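PDB 6TGF: exopolysaccharide biosynthesis protein from Pantoea stewartii subsp. stewartii DC283, which probably modifies the exopolysaccharide of the bacterial biofilm as a glycan hydrolase built on a tailspike-like parallel beta-helix. Local coordinates for residues Tyr304-Ser316 with Asn331-Gln345. Sequence-based numbering, arbitrary orientation.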
ATOM      1  N   TYR B 304      -1.541  16.240  -3.238  1.00 58.74           N
ATOM      2  CA  TYR B 304      -0.350  16.731  -3.983  1.00 56.81           C
ATOM      3  C   TYR B 304       0.424  17.755  -3.148  1.00 54.76           C
ATOM      4  O   TYR B 304       1.583  17.466  -2.783  1.00 54.81           O
ATOM      5  CB  TYR B 304      -0.776  17.307  -5.336  1.00 57.22           C
ATOM      6  CG  TYR B 304      -1.434  16.294  -6.235  1.00 57.42           C
ATOM      7  CD1 TYR B 304      -0.708  15.239  -6.766  1.00 57.38           C
ATOM      8  CD2 TYR B 304      -2.785  16.368  -6.532  1.00 57.56           C
ATOM      9  CE1 TYR B 304      -1.303  14.291  -7.583  1.00 57.41           C
ATOM     10  CE2 TYR B 304      -3.395  15.429  -7.349  1.00 57.83           C
ATOM     11  CZ  TYR B 304      -2.652  14.388  -7.874  1.00 57.65           C
ATOM     12  OH  TYR B 304      -3.245  13.460  -8.679  1.00 57.99           O
ATOM     13  N   PHE B 305      -0.192  18.907  -2.865  1.00 52.26           N
ATOM     14  CA  PHE B 305       0.477  20.099  -2.281  1.00 50.21           C
ATOM     15  C   PHE B 305      -0.019  20.329  -0.857  1.00 47.90           C
ATOM     16  O   PHE B 305      -1.177  20.685  -0.651  1.00 47.85           O
ATOM     17  CB  PHE B 305       0.263  21.308  -3.191  1.00 50.66           C
ATOM     18  CG  PHE B 305       0.844  21.117  -4.569  1.00 51.15           C
ATOM     19  CD1 PHE B 305       2.212  21.189  -4.778  1.00 51.01           C
ATOM     20  CD2 PHE B 305       0.030  20.824  -5.650  1.00 51.57           C
ATOM     21  CE1 PHE B 305       2.749  20.996  -6.042  1.00 51.28           C
ATOM     22  CE2 PHE B 305       0.569  20.631  -6.914  1.00 51.72           C
ATOM     23  CZ  PHE B 305       1.927  20.718  -7.109  1.00 51.62           C
ATOM     24  N   PRO B 306       0.843  20.106   0.164  1.00 45.36           N
ATOM     25  CA  PRO B 306       0.539  20.503   1.539  1.00 44.30           C
ATOM     26  C   PRO B 306       0.205  21.997   1.667  1.00 43.34           C
ATOM     27  O   PRO B 306       0.735  22.783   0.902  1.00 43.81           O
ATOM     28  CB  PRO B 306       1.830  20.187   2.308  1.00 44.19           C
ATOM     29  CG  PRO B 306       2.505  19.108   1.490  1.00 44.35           C
ATOM     30  CD  PRO B 306       2.135  19.412   0.054  1.00 44.78           C
ATOM     31  N   ALA B 307      -0.647  22.345   2.637  1.00 41.91           N
ATOM     32  CA  ALA B 307      -1.139  23.721   2.886  1.00 41.10           C
ATOM     33  C   ALA B 307      -0.189  24.476   3.827  1.00 40.00           C
ATOM     34  O   ALA B 307      -0.494  25.641   4.146  1.00 40.29           O
ATOM     35  CB  ALA B 307      -2.539  23.669   3.446  1.00 41.22           C
ATOM     36  N   THR B 308       0.914  23.848   4.252  1.00 38.60           N
ATOM     37  CA  THR B 308       1.959  24.460   5.117  1.00 37.72           C
ATOM     38  C   THR B 308       3.309  24.422   4.394  1.00 37.02           C
ATOM     39  O   THR B 308       3.740  23.315   4.009  1.00 36.49           O
ATOM     40  CB  THR B 308       2.042  23.754   6.477  1.00 37.40           C
ATOM     41  OG1 THR B 308       0.762  23.854   7.101  1.00 37.36           O
ATOM     42  CG2 THR B 308       3.099  24.343   7.387  1.00 37.29           C
ATOM     43  N   THR B 309       3.944  25.587   4.230  1.00 36.57           N
ATOM     44  CA  THR B 309       5.311  25.745   3.666  1.00 36.35           C
ATOM     45  C   THR B 309       6.251  26.265   4.759  1.00 36.10           C
ATOM     46  O   THR B 309       5.926  27.301   5.371  1.00 36.07           O
ATOM     47  CB  THR B 309       5.312  26.670   2.443  1.00 36.43           C
ATOM     48  OG1 THR B 309       4.474  26.083   1.447  1.00 36.28           O
ATOM     49  CG2 THR B 309       6.695  26.894   1.870  1.00 36.53           C
ATOM     50  N   ILE B 310       7.361  25.561   4.999  1.00 35.92           N
ATOM     51  CA  ILE B 310       8.490  26.040   5.850  1.00 36.11           C
ATOM     52  C   ILE B 310       9.512  26.711   4.930  1.00 36.48           C
ATOM     53  O   ILE B 310       9.740  26.198   3.818  1.00 36.61           O
ATOM     54  CB  ILE B 310       9.111  24.897   6.683  1.00 35.90           C
ATOM     55  CG1 ILE B 310       8.213  24.519   7.864  1.00 35.66           C
ATOM     56  CG2 ILE B 310      10.517  25.260   7.147  1.00 35.98           C
ATOM     57  CD1 ILE B 310       8.566  23.200   8.513  1.00 35.54           C
ATOM     58  N   VAL B 311      10.083  27.825   5.389  1.00 36.69           N
ATOM     59  CA  VAL B 311      11.131  28.604   4.670  1.00 37.19           C
ATOM     60  C   VAL B 311      12.083  29.162   5.736  1.00 37.39           C
ATOM     61  O   VAL B 311      11.596  29.517   6.823  1.00 37.25           O
ATOM     62  CB  VAL B 311      10.487  29.688   3.782  1.00 37.45           C
ATOM     63  CG1 VAL B 311      10.097  30.938   4.552  1.00 37.55           C
ATOM     64  CG2 VAL B 311      11.365  30.053   2.605  1.00 37.99           C
ATOM     65  N   SER B 312      13.390  29.176   5.462  1.00 37.81           N
ATOM     66  CA  SER B 312      14.449  29.473   6.464  1.00 38.10           C
ATOM     67  C   SER B 312      15.520  30.391   5.860  1.00 38.79           C
ATOM     68  O   SER B 312      15.290  30.927   4.756  1.00 39.02           O
ATOM     69  CB  SER B 312      15.037  28.194   6.998  1.00 37.85           C
ATOM     70  OG  SER B 312      15.932  28.450   8.072  1.00 37.75           O
ATOM     71  N   ASP B 313      16.635  30.571   6.577  1.00 39.25           N
ATOM     72  CA  ASP B 313      17.708  31.554   6.264  1.00 39.97           C
ATOM     73  C   ASP B 313      18.956  30.844   5.722  1.00 40.46           C
ATOM     74  O   ASP B 313      19.833  31.548   5.187  1.00 41.12           O
ATOM     75  CB  ASP B 313      18.043  32.406   7.493  1.00 40.06           C
ATOM     76  CG  ASP B 313      18.403  31.612   8.739  1.00 39.77           C
ATOM     77  OD1 ASP B 313      18.435  30.369   8.659  1.00 39.47           O
ATOM     78  OD2 ASP B 313      18.653  32.247   9.781  1.00 39.81           O
ATOM     79  N   GLY B 314      19.043  29.516   5.866  1.00 40.55           N
ATOM     80  CA  GLY B 314      20.147  28.693   5.332  1.00 41.02           C
ATOM     81  C   GLY B 314      21.358  28.655   6.254  1.00 41.43           C
ATOM     82  O   GLY B 314      22.379  28.071   5.843  1.00 41.59           O
ATOM     83  N   GLN B 315      21.250  29.226   7.458  1.00 41.69           N
ATOM     84  CA  GLN B 315      22.398  29.460   8.379  1.00 42.31           C
ATOM     85  C   GLN B 315      22.701  28.195   9.192  1.00 42.15           C
ATOM     86  O   GLN B 315      23.876  28.016   9.562  1.00 42.68           O
ATOM     87  CB  GLN B 315      22.117  30.660   9.287  1.00 42.57           C
ATOM     88  CG  GLN B 315      21.925  31.966   8.525  1.00 42.95           C
ATOM     89  CD  GLN B 315      22.996  32.202   7.486  1.00 43.51           C
ATOM     90  OE1 GLN B 315      24.173  32.358   7.801  1.00 43.89           O
ATOM     91  NE2 GLN B 315      22.591  32.224   6.226  1.00 43.68           N
ATOM     92  N   SER B 316      21.692  27.359   9.462  1.00 41.71           N
ATOM     93  CA  SER B 316      21.830  26.062  10.175  1.00 41.39           C
ATOM     94  C   SER B 316      21.932  24.926   9.159  1.00 41.05           C
ATOM     95  O   SER B 316      21.331  25.004   8.089  1.00 41.14           O
ATOM     96  CB  SER B 316      20.686  25.845  11.135  1.00 41.09           C
ATOM     97  OG  SER B 316      19.441  25.827  10.451  1.00 40.78           O
ATOM     98  N   ASN B 331       2.921  16.502   5.826  1.00 32.23           N
ATOM     99  CA  ASN B 331       2.128  17.650   5.311  1.00 32.02           C
ATOM    100  C   ASN B 331       2.963  18.935   5.348  1.00 31.76           C
ATOM    101  O   ASN B 331       2.418  19.972   5.764  1.00 31.78           O
ATOM    102  CB  ASN B 331       0.828  17.822   6.103  1.00 32.03           C
ATOM    103  CG  ASN B 331       0.065  16.528   6.275  1.00 31.94           C
ATOM    104  OD1 ASN B 331      -0.049  15.741   5.339  1.00 31.82           O
ATOM    105  ND2 ASN B 331      -0.459  16.301   7.469  1.00 32.03           N
ATOM    106  N   LEU B 332       4.219  18.882   4.900  1.00 31.51           N
ATOM    107  CA  LEU B 332       5.133  20.056   4.888  1.00 31.47           C
ATOM    108  C   LEU B 332       5.783  20.213   3.509  1.00 31.78           C
ATOM    109  O   LEU B 332       6.291  19.210   2.972  1.00 31.76           O
ATOM    110  CB  LEU B 332       6.199  19.883   5.975  1.00 31.07           C
ATOM    111  CG  LEU B 332       5.698  19.996   7.413  1.00 30.80           C
ATOM    112  CD1 LEU B 332       6.768  19.543   8.393  1.00 30.65           C
ATOM    113  CD2 LEU B 332       5.254  21.416   7.730  1.00 30.88           C
ATOM    114  N   ILE B 333       5.745  21.433   2.968  1.00 32.14           N
ATOM    115  CA  ILE B 333       6.644  21.904   1.873  1.00 32.48           C
ATOM    116  C   ILE B 333       7.816  22.628   2.542  1.00 32.81           C
ATOM    117  O   ILE B 333       7.552  23.518   3.369  1.00 32.95           O
ATOM    118  CB  ILE B 333       5.895  22.813   0.876  1.00 32.73           C
ATOM    119  CG1 ILE B 333       4.585  22.178   0.398  1.00 32.78           C
ATOM    120  CG2 ILE B 333       6.804  23.190  -0.285  1.00 32.97           C
ATOM    121  CD1 ILE B 333       3.760  23.044  -0.530  1.00 33.04           C
ATOM    122  N   PHE B 334       9.057  22.235   2.236  1.00 33.18           N
ATOM    123  CA  PHE B 334      10.288  22.958   2.651  1.00 33.65           C
ATOM    124  C   PHE B 334      10.973  23.534   1.407  1.00 34.40           C
ATOM    125  O   PHE B 334      11.532  22.751   0.610  1.00 34.44           O
ATOM    126  CB  PHE B 334      11.245  22.061   3.442  1.00 33.42           C
ATOM    127  CG  PHE B 334      12.572  22.707   3.759  1.00 33.52           C
ATOM    128  CD1 PHE B 334      12.632  23.999   4.264  1.00 33.61           C
ATOM    129  CD2 PHE B 334      13.765  22.032   3.547  1.00 33.63           C
ATOM    130  CE1 PHE B 334      13.850  24.597   4.550  1.00 33.82           C
ATOM    131  CE2 PHE B 334      14.983  22.631   3.838  1.00 33.78           C
ATOM    132  CZ  PHE B 334      15.024  23.912   4.338  1.00 33.86           C
ATOM    133  N   ASN B 335      10.913  24.860   1.255  1.00 35.19           N
ATOM    134  CA  ASN B 335      11.606  25.626   0.186  1.00 36.04           C
ATOM    135  C   ASN B 335      12.949  26.118   0.739  1.00 36.54           C
ATOM    136  O   ASN B 335      12.952  27.131   1.469  1.00 36.73           O
ATOM    137  CB  ASN B 335      10.734  26.771  -0.337  1.00 36.47           C
ATOM    138  CG  ASN B 335      11.407  27.591  -1.419  1.00 37.17           C
ATOM    139  OD1 ASN B 335      12.310  27.113  -2.104  1.00 37.42           O
ATOM    140  ND2 ASN B 335      10.969  28.830  -1.580  1.00 37.52           N
ATOM    141  N   GLY B 336      14.039  25.420   0.402  1.00 36.98           N
ATOM    142  CA  GLY B 336      15.408  25.704   0.879  1.00 37.54           C
ATOM    143  C   GLY B 336      15.975  26.997   0.309  1.00 38.41           C
ATOM    144  O   GLY B 336      16.921  27.532   0.915  1.00 38.50           O
ATOM    145  N   ASN B 337      15.436  27.468  -0.823  1.00 39.21           N
ATOM    146  CA  ASN B 337      15.805  28.749  -1.492  1.00 40.29           C
ATOM    147  C   ASN B 337      17.289  28.737  -1.892  1.00 41.14           C
ATOM    148  O   ASN B 337      17.902  29.823  -1.906  1.00 41.53           O
ATOM    149  CB  ASN B 337      15.486  29.964  -0.610  1.00 40.36           C
ATOM    150  CG  ASN B 337      14.012  30.307  -0.565  1.00 40.22           C
ATOM    151  OD1 ASN B 337      13.341  30.332  -1.594  1.00 40.35           O
ATOM    152  ND2 ASN B 337      13.505  30.596   0.621  1.00 39.85           N
ATOM    153  N   THR B 338      17.843  27.569  -2.231  1.00 41.57           N
ATOM    154  CA  THR B 338      19.269  27.401  -2.627  1.00 42.35           C
ATOM    155  C   THR B 338      19.482  27.960  -4.039  1.00 43.44           C
ATOM    156  O   THR B 338      20.642  28.271  -4.380  1.00 43.71           O
ATOM    157  CB  THR B 338      19.713  25.935  -2.528  1.00 41.99           C
ATOM    158  OG1 THR B 338      21.139  25.912  -2.486  1.00 42.38           O
ATOM    159  CG2 THR B 338      19.229  25.082  -3.680  1.00 41.87           C
ATOM    160  N   ASP B 339      18.410  28.064  -4.833  1.00 44.08           N
ATOM    161  CA  ASP B 339      18.441  28.566  -6.233  1.00 44.98           C
ATOM    162  C   ASP B 339      18.828  30.052  -6.247  1.00 46.05           C
ATOM    163  O   ASP B 339      19.582  30.443  -7.158  1.00 46.90           O
ATOM    164  CB  ASP B 339      17.113  28.314  -6.956  1.00 44.70           C
ATOM    165  CG  ASP B 339      15.883  28.858  -6.248  1.00 44.34           C
ATOM    166  OD1 ASP B 339      15.912  28.947  -5.005  1.00 44.17           O
ATOM    167  OD2 ASP B 339      14.901  29.180  -6.945  1.00 44.17           O
ATOM    168  N   THR B 340      18.337  30.841  -5.283  1.00 46.56           N
ATOM    169  CA  THR B 340      18.520  32.320  -5.210  1.00 47.52           C
ATOM    170  C   THR B 340      19.546  32.688  -4.129  1.00 48.09           C
ATOM    171  O   THR B 340      20.254  33.695  -4.325  1.00 48.77           O
ATOM    172  CB  THR B 340      17.180  33.034  -4.980  1.00 47.30           C
ATOM    173  OG1 THR B 340      16.694  32.711  -3.677  1.00 46.58           O
ATOM    174  CG2 THR B 340      16.136  32.670  -6.013  1.00 47.25           C
ATOM    175  N   LYS B 341      19.609  31.926  -3.031  1.00 48.17           N
ATOM    176  CA  LYS B 341      20.568  32.130  -1.910  1.00 48.64           C
ATOM    177  C   LYS B 341      21.201  30.789  -1.542  1.00 48.06           C
ATOM    178  O   LYS B 341      20.793  30.155  -0.570  1.00 47.32           O
ATOM    179  CB  LYS B 341      19.855  32.761  -0.710  1.00 49.18           C
ATOM    180  CG  LYS B 341      19.167  34.089  -0.991  1.00 50.20           C
ATOM    181  CD  LYS B 341      18.813  34.856   0.264  1.00 50.63           C
ATOM    182  CE  LYS B 341      17.872  36.018   0.017  1.00 51.22           C
ATOM    183  NZ  LYS B 341      18.573  37.186  -0.566  1.00 52.10           N
ATOM    184  N   PRO B 342      22.215  30.320  -2.308  1.00 48.09           N
ATOM    185  CA  PRO B 342      22.836  29.014  -2.071  1.00 47.50           C
ATOM    186  C   PRO B 342      23.212  28.754  -0.604  1.00 46.72           C
ATOM    187  O   PRO B 342      23.700  29.659   0.049  1.00 46.69           O
ATOM    188  CB  PRO B 342      24.097  29.063  -2.947  1.00 48.17           C
ATOM    189  CG  PRO B 342      23.711  29.976  -4.089  1.00 48.64           C
ATOM    190  CD  PRO B 342      22.806  31.017  -3.462  1.00 48.66           C
ATOM    191  N   ASN B 343      22.980  27.521  -0.137  1.00 45.77           N
ATOM    192  CA  ASN B 343      23.190  27.092   1.273  1.00 44.99           C
ATOM    193  C   ASN B 343      23.268  25.561   1.332  1.00 44.43           C
ATOM    194  O   ASN B 343      23.173  24.925   0.263  1.00 44.39           O
ATOM    195  CB  ASN B 343      22.087  27.642   2.181  1.00 44.38           C
ATOM    196  CG  ASN B 343      20.707  27.155   1.795  1.00 43.70           C
ATOM    197  OD1 ASN B 343      20.306  26.055   2.164  1.00 43.40           O
ATOM    198  ND2 ASN B 343      19.968  27.969   1.059  1.00 43.58           N
ATOM    199  N   ARG B 344      23.441  25.001   2.533  1.00 43.95           N
ATOM    200  CA  ARG B 344      23.474  23.535   2.794  1.00 43.35           C
ATOM    201  C   ARG B 344      22.530  23.194   3.955  1.00 42.17           C
ATOM    202  O   ARG B 344      22.897  22.333   4.783  1.00 41.65           O
ATOM    203  CB  ARG B 344      24.896  23.079   3.128  1.00 44.03           C
ATOM    204  CG  ARG B 344      25.929  23.380   2.054  1.00 44.85           C
ATOM    205  CD  ARG B 344      27.247  22.722   2.408  1.00 45.49           C
ATOM    206  NE  ARG B 344      28.225  22.798   1.335  1.00 46.22           N
ATOM    207  CZ  ARG B 344      29.133  23.762   1.185  1.00 47.01           C
ATOM    208  NH1 ARG B 344      29.207  24.767   2.044  1.00 47.14           N
ATOM    209  NH2 ARG B 344      29.971  23.714   0.165  1.00 47.51           N
ATOM    210  N   GLN B 345      21.354  23.827   4.001  1.00 41.20           N
ATOM    211  CA  GLN B 345      20.337  23.617   5.065  1.00 40.26           C
ATOM    212  C   GLN B 345      19.361  22.523   4.623  1.00 39.42           C
ATOM    213  O   GLN B 345      18.720  22.698   3.568  1.00 39.51           O
ATOM    214  CB  GLN B 345      19.593  24.920   5.365  1.00 40.28           C
ATOM    215  CG  GLN B 345      18.603  24.803   6.517  1.00 39.91           C
ATOM    216  CD  GLN B 345      18.121  26.152   6.989  1.00 39.88           C
ATOM    217  OE1 GLN B 345      17.734  27.003   6.193  1.00 40.10           O
ATOM    218  NE2 GLN B 345      18.134  26.356   8.295  1.00 39.71           N
TER
HETATM  219  O   HOH W   1      14.548  28.561   3.084  1.00 28.27           O
HETATM  220  O   HOH W   2      20.610  30.779   2.089  1.00 34.37           O
HETATM  221  O   HOH W   3      23.710  25.688   5.693  1.00 33.37           O
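I333 is gripped through both of its peptide polar atoms by strand 308-311: its N donates to T308 O at 2.9 Å, with an essentially straight N-H...O angle of 180°, and its O accepts from I310 N. Next along, N335 N reaches I310 O at 3.1 Å. These bonds, with T309 set beside I333 and I310 beside F334, define a parallel pairing. On the I310 face, CD1 of I310 rests on CD2 of L332 at 3.8 Å and its CG2 meets the F334 ring at CD1; on the other face, T309 OG1 lies against the I333 side chain. The two strands belong to successive rungs of the parallel beta-helix, strand 308-311 pairing on its other edge with 276-279 and strand 332-335 with 356-366. Beyond the strands, where direct backbone pairing gives way, water 1 accepts from S312 N and lies 2.7 Å from both that atom and N335 O, to which it can donate. Farther on, the amide of Q345, carried by an extended chain with CG anti to the backbone N (chi1 -176°), enters the turn at 312-316. Its OE1 accepts weakly from G314 N at 2.9 Å, while NE2 donates, also weakly, to S312 OG and S316 OG; these hydroxyls additionally bond V280 O and F318 O, respectively. N343, in turn, fixes the loop before Q345: its ND2 donates to K341 O at 2.8 Å and to G336 O, and its OD1 accepts Q345 N in the carbonyl plane, on a lone pair, closing an Asx turn. Water 3 joins G314 O to R344 N, and water 2 donates to both D313 O and K341 O.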